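Local coordinates for proteasome accessory factor B/C (PafBC) (Paenarthrobacter aurescens, PDB 6SJ9), which acts as a transcriptional regulator of the bacterial DNA damage response, at residues 249-252 against 258-261; 290-295 against 299-304. All coordinates share one frame; numbering follows the deposited sequence.

Interaction 1: residues 249-252 against 258-261; sequences LVID and ALRK
Leu249 and Ile251 of strand 249-252 meet Leu259 and Arg260 of the short helix that follows it. This is the first strand and first helix of a ferredoxin-like beta-alpha-beta-beta-alpha-beta unit in the WCX family region. Leu259 reaches the sheet with one branch. Leu259 CD2 lies 3.9 Å from Leu249 CD1 and 4.1 Å from Ile251 CG2, so it bridges two side chains on the same side of the strand. With Leu259 CG anti to the backbone N (chi1 -175°), the side chain points at the strand and CD2 reaches it.

Arg260 supplies the other half of the contact. Its chain runs extended from CG to NE, and the guanidinium comes to lie with one face against Ile251 CD1. Ile251 CD1 is 3.3 Å from Arg260 NE and 3.5 Å from Arg260 CZ. It also touches the aliphatic part of the chain, with Arg260 CG 3.8 Å from Ile251 CD1. Asp252 O sits at the guanidinium edge, near the plane, 3.5 Å from Arg260 NH2, with no hydrogen bond formed.

Partners outside the two segments position these groups. The Asp252 carboxylate turns to Arg275 and His298. Arg260 NH2 forms a salt bridge with Asp276, on the neighbouring strand 275-282. Replacing Arg260 with an alanine would probably leave Asp276 without this cationic mate and Ile251 CD1 without the flat group that covers it. Arg260 NE donates a hydrogen bond to Lys255 O.

Interaction 2: residues 290-295 against 299-304; sequences EELASY and VKVTGP
The second helix and last strand of the ferredoxin-like unit pack here, with Leu292 and Tyr295 of segment 290-295 set against Val299 and Val301 of the edge strand. The contact is apolar and buried, and no hydrogen bond crosses it. Leu292 spreads its two methyls along the strand. Leu292 CD1 meets Val301 CG2 at 3.6 Å, and Leu292 CD2 lies 4.2 Å from Val299 CG2. The leucine crosses both valines at about a right angle.

Val299 turns its other methyl to Leu292 and Tyr295. With Val299 CG1 between the backbone N and the carbonyl carbon (chi1 60°), this methyl faces Leu292 O and Tyr295 CB while CG2 faces Leu292 CD2. Val299 CG1 rests 3.5 Å from Leu292 O and 3.7 Å from Tyr295 CB. It also sits at the edge of the Tyr295 ring, near its plane. Leu292 O also accepts a hydrogen bond from Tyr295 N.

The tyrosine ring then leads away from the strand and folds back over the backbone of Glu291. Glu291 O lies under the ring centre, 3.6 Å from the Tyr295 ring plane. Tyr295 OH donates to Glu291 OE2 at 2.7 Å, using the anti lone pair of that oxygen. The same Glu291 O receives Ser294 OG at 2.7 Å, in the carbonyl plane and on a lone pair. Glu291 OE1 pairs with Lys262 in a salt bridge. Val301 also touches Leu307 and Val311 of helix 305-323.

Helix 285-294 links strand 275-282 to strand 299-303, with strand 245-252 between them in the sheet. This is the second split beta-alpha-beta crossover typical of a ferredoxin-like fold.

Interactions 1 and 2 are two parts of one packed layer, with centres about 9 Å apart. Their strands are neighbours in the sheet, and Val250 O and Lys300 N probably share a hydrogen bond at 2.8 Å. On the helix-covered face, Ile251 CG2 meets Val299 CG2 at 3.7 Å. Leu249 CD2 reaches across to Leu292 CD1, also at 3.7 Å. The two helices meet too, where Leu259 CD1 packs 3.6 Å from Glu291 OE2. Along the chain, interaction 1 closes before interaction 2 opens. Neither includes a residue of the potassium site, which is made by Leu16, Thr18, Ile81, Lys83 and Ser85.

Interaction 1: residues 249-252 against 258-261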
loop_
_atom_site.group_PDB
_atom_site.type_symbol
_atom_site.label_atom_id
_atom_site.label_comp_id
_atom_site.label_asym_id
_atom_site.label_seq_id
_atom_site.Cartn_x
_atom_site.Cartn_y
_atom_site.Cartn_z
ATOM N N LEU A 249 10.156 14.642 -20.521
ATOM C CA LEU A 249 9.348 13.509 -20.933
ATOM C C LEU A 249 8.311 13.951 -21.952
ATOM O O LEU A 249 7.731 15.038 -21.834
ATOM C CB LEU A 249 8.651 12.868 -19.728
ATOM C CG LEU A 249 9.532 12.513 -18.531
ATOM C CD1 LEU A 249 8.651 11.968 -17.401
ATOM C CD2 LEU A 249 10.663 11.531 -18.887
ATOM N N VAL A 250 8.094 13.110 -22.959
ATOM C CA VAL A 250 6.967 13.239 -23.874
ATOM C C VAL A 250 5.968 12.152 -23.517
ATOM O O VAL A 250 6.310 10.966 -23.565
ATOM C CB VAL A 250 7.400 13.128 -25.342
ATOM C CG1 VAL A 250 6.183 13.059 -26.210
ATOM C CG2 VAL A 250 8.270 14.308 -25.733
ATOM N N ILE A 251 4.731 12.555 -23.216
ATOM C CA ILE A 251 3.672 11.668 -22.747
ATOM C C ILE A 251 2.397 11.883 -23.558
ATOM O O ILE A 251 2.130 12.980 -24.053
ATOM C CB ILE A 251 3.360 11.894 -21.254
ATOM C CG1 ILE A 251 2.873 13.323 -21.035
ATOM C CG2 ILE A 251 4.582 11.649 -20.395
ATOM C CD1 ILE A 251 2.457 13.583 -19.610
ATOM N N ASP A 252 1.619 10.812 -23.715
ATOM C CA ASP A 252 0.326 10.894 -24.390
ATOM C C ASP A 252 -0.626 11.800 -23.611
ATOM O O ASP A 252 -0.709 11.733 -22.378
ATOM C CB ASP A 252 -0.292 9.506 -24.522
ATOM C CG ASP A 252 0.531 8.579 -25.394
ATOM O OD1 ASP A 252 1.559 9.030 -25.946
ATOM O OD2 ASP A 252 0.158 7.394 -25.516
ATOM N N ALA A 258 -0.918 10.239 -12.289
ATOM C CA ALA A 258 0.006 10.385 -11.169
ATOM C C ALA A 258 1.281 11.095 -11.605
ATOM O O ALA A 258 1.810 11.947 -10.877
ATOM C CB ALA A 258 0.342 9.022 -10.569
ATOM N N LEU A 259 1.761 10.792 -12.812
ATOM C CA LEU A 259 2.971 11.436 -13.306
ATOM C C LEU A 259 2.744 12.922 -13.521
ATOM O O LEU A 259 3.579 13.739 -13.135
ATOM C CB LEU A 259 3.430 10.769 -14.607
ATOM C CG LEU A 259 4.763 11.268 -15.157
ATOM C CD1 LEU A 259 5.846 11.030 -14.084
ATOM C CD2 LEU A 259 5.103 10.629 -16.499
ATOM N N ARG A 260 1.593 13.302 -14.069
ATOM C CA ARG A 260 1.345 14.720 -14.346
ATOM C C ARG A 260 1.224 15.528 -13.067
ATOM O O ARG A 260 1.518 16.725 -13.062
ATOM C CB ARG A 260 0.095 14.885 -15.209
ATOM C CG ARG A 260 0.289 14.503 -16.655
ATOM C CD ARG A 260 -1.001 14.328 -17.404
ATOM N NE ARG A 260 -0.738 14.136 -18.835
ATOM C CZ ARG A 260 -0.672 15.150 -19.692
ATOM N NH1 ARG A 260 -0.862 16.392 -19.252
ATOM N NH2 ARG A 260 -0.412 14.942 -20.983
ATOM N N LYS A 261 0.817 14.881 -11.974
ATOM C CA LYS A 261 0.785 15.541 -10.673
ATOM C C LYS A 261 2.170 16.048 -10.278
ATOM O O LYS A 261 2.283 17.034 -9.552
ATOM C CB LYS A 261 0.233 14.541 -9.651
ATOM C CG LYS A 261 -1.287 14.592 -9.554
ATOM C CD LYS A 261 -1.886 13.704 -8.467
ATOM C CE LYS A 261 -3.412 13.563 -8.731
ATOM N NZ LYS A 261 -4.092 12.356 -8.109
#

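Interaction 2: residues 290-295 against 299-304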
loop_
_atom_site.group_PDB
_atom_site.type_symbol
_atom_site.label_atom_id
_atom_site.label_comp_id
_atom_site.label_asym_id
_atom_site.label_seq_id
_atom_site.Cartn_x
_atom_site.Cartn_y
_atom_site.Cartn_z
ATOM N N GLU A 290 12.056 2.767 -13.439
ATOM C CA GLU A 290 11.096 1.709 -13.164
ATOM C C GLU A 290 9.681 2.239 -13.298
ATOM O O GLU A 290 8.835 1.592 -13.897
ATOM C CB GLU A 290 11.331 1.102 -11.779
ATOM C CG GLU A 290 10.335 -0.035 -11.486
ATOM C CD GLU A 290 10.614 -0.762 -10.171
ATOM O OE1 GLU A 290 11.665 -0.503 -9.581
ATOM O OE2 GLU A 290 9.774 -1.584 -9.721
ATOM N N GLU A 291 9.415 3.436 -12.780
ATOM C CA GLU A 291 8.085 4.002 -12.932
ATOM C C GLU A 291 7.752 4.208 -14.410
ATOM O O GLU A 291 6.674 3.813 -14.881
ATOM C CB GLU A 291 7.974 5.333 -12.166
ATOM C CG GLU A 291 6.605 5.974 -12.372
ATOM C CD GLU A 291 6.517 7.386 -11.831
ATOM O OE1 GLU A 291 7.488 7.835 -11.197
ATOM O OE2 GLU A 291 5.500 8.073 -12.086
ATOM N N LEU A 292 8.674 4.801 -15.163
ATOM C CA LEU A 292 8.379 5.126 -16.561
ATOM C C LEU A 292 8.263 3.885 -17.436
ATOM O O LEU A 292 7.364 3.803 -18.263
ATOM C CB LEU A 292 9.428 6.090 -17.106
ATOM C CG LEU A 292 9.511 7.459 -16.418
ATOM C CD1 LEU A 292 10.598 8.295 -17.064
ATOM C CD2 LEU A 292 8.175 8.227 -16.498
ATOM N N ALA A 293 9.062 2.855 -17.172
ATOM C CA ALA A 293 8.931 1.593 -17.906
ATOM C C ALA A 293 7.551 0.984 -17.719
ATOM O O ALA A 293 7.033 0.325 -18.638
ATOM C CB ALA A 293 9.957 0.575 -17.391
ATOM N N SER A 294 6.969 1.167 -16.519
ATOM C CA SER A 294 5.623 0.682 -16.238
ATOM C C SER A 294 4.603 1.364 -17.147
ATOM O O SER A 294 3.522 0.811 -17.397
ATOM C CB SER A 294 5.297 0.847 -14.737
ATOM O OG SER A 294 4.612 2.061 -14.487
ATOM N N TYR A 295 4.918 2.543 -17.638
ATOM C CA TYR A 295 3.991 3.270 -18.495
ATOM C C TYR A 295 4.146 2.907 -19.985
ATOM O O TYR A 295 3.323 3.339 -20.806
ATOM C CB TYR A 295 4.173 4.780 -18.313
ATOM C CG TYR A 295 3.915 5.315 -16.919
ATOM C CD1 TYR A 295 2.970 4.738 -16.082
ATOM C CD2 TYR A 295 4.661 6.386 -16.429
ATOM C CE1 TYR A 295 2.750 5.239 -14.787
ATOM C CE2 TYR A 295 4.453 6.902 -15.154
ATOM C CZ TYR A 295 3.504 6.327 -14.333
ATOM O OH TYR A 295 3.345 6.849 -13.057
ATOM N N VAL A 299 4.927 6.994 -22.728
ATOM C CA VAL A 299 5.955 7.960 -22.367
ATOM C C VAL A 299 7.215 7.638 -23.149
ATOM O O VAL A 299 7.525 6.473 -23.417
ATOM C CB VAL A 299 6.215 7.978 -20.830
ATOM C CG1 VAL A 299 6.677 6.592 -20.288
ATOM C CG2 VAL A 299 7.235 9.055 -20.459
ATOM N N LYS A 300 7.924 8.689 -23.522
ATOM C CA LYS A 300 9.276 8.609 -24.037
ATOM C C LYS A 300 10.144 9.555 -23.229
ATOM O O LYS A 300 9.761 10.707 -23.009
ATOM C CB LYS A 300 9.355 9.001 -25.531
ATOM C CG LYS A 300 10.774 9.014 -26.069
ATOM C CD LYS A 300 10.803 9.617 -27.479
ATOM C CE LYS A 300 12.162 9.507 -28.157
ATOM N NZ LYS A 300 12.181 10.255 -29.484
ATOM N N VAL A 301 11.266 9.055 -22.730
ATOM C CA VAL A 301 12.263 9.914 -22.104
ATOM C C VAL A 301 13.018 10.629 -23.220
ATOM O O VAL A 301 13.631 9.979 -24.075
ATOM C CB VAL A 301 13.237 9.104 -21.235
ATOM C CG1 VAL A 301 14.329 10.012 -20.682
ATOM C CG2 VAL A 301 12.515 8.395 -20.110
ATOM N N THR A 302 12.952 11.962 -23.248
ATOM C CA THR A 302 13.860 12.638 -24.166
ATOM C C THR A 302 15.207 12.917 -23.505
ATOM O O THR A 302 16.239 12.869 -24.182
ATOM C CB THR A 302 13.248 13.922 -24.740
ATOM O OG1 THR A 302 12.960 14.845 -23.687
ATOM C CG2 THR A 302 11.966 13.613 -25.521
ATOM N N GLY A 303 15.227 13.182 -22.202
ATOM C CA GLY A 303 16.466 13.362 -21.487
ATOM C C GLY A 303 16.247 13.312 -19.991
ATOM O O GLY A 303 15.108 13.353 -19.530
ATOM N N PRO A 304 17.319 13.147 -19.195
ATOM C CA PRO A 304 18.731 12.990 -19.563
ATOM C C PRO A 304 19.036 11.565 -20.011
ATOM O O PRO A 304 18.273 10.654 -19.721
ATOM C CB PRO A 304 19.470 13.329 -18.271
ATOM C CG PRO A 304 18.549 12.819 -17.215
ATOM C CD PRO A 304 17.145 13.116 -17.732
#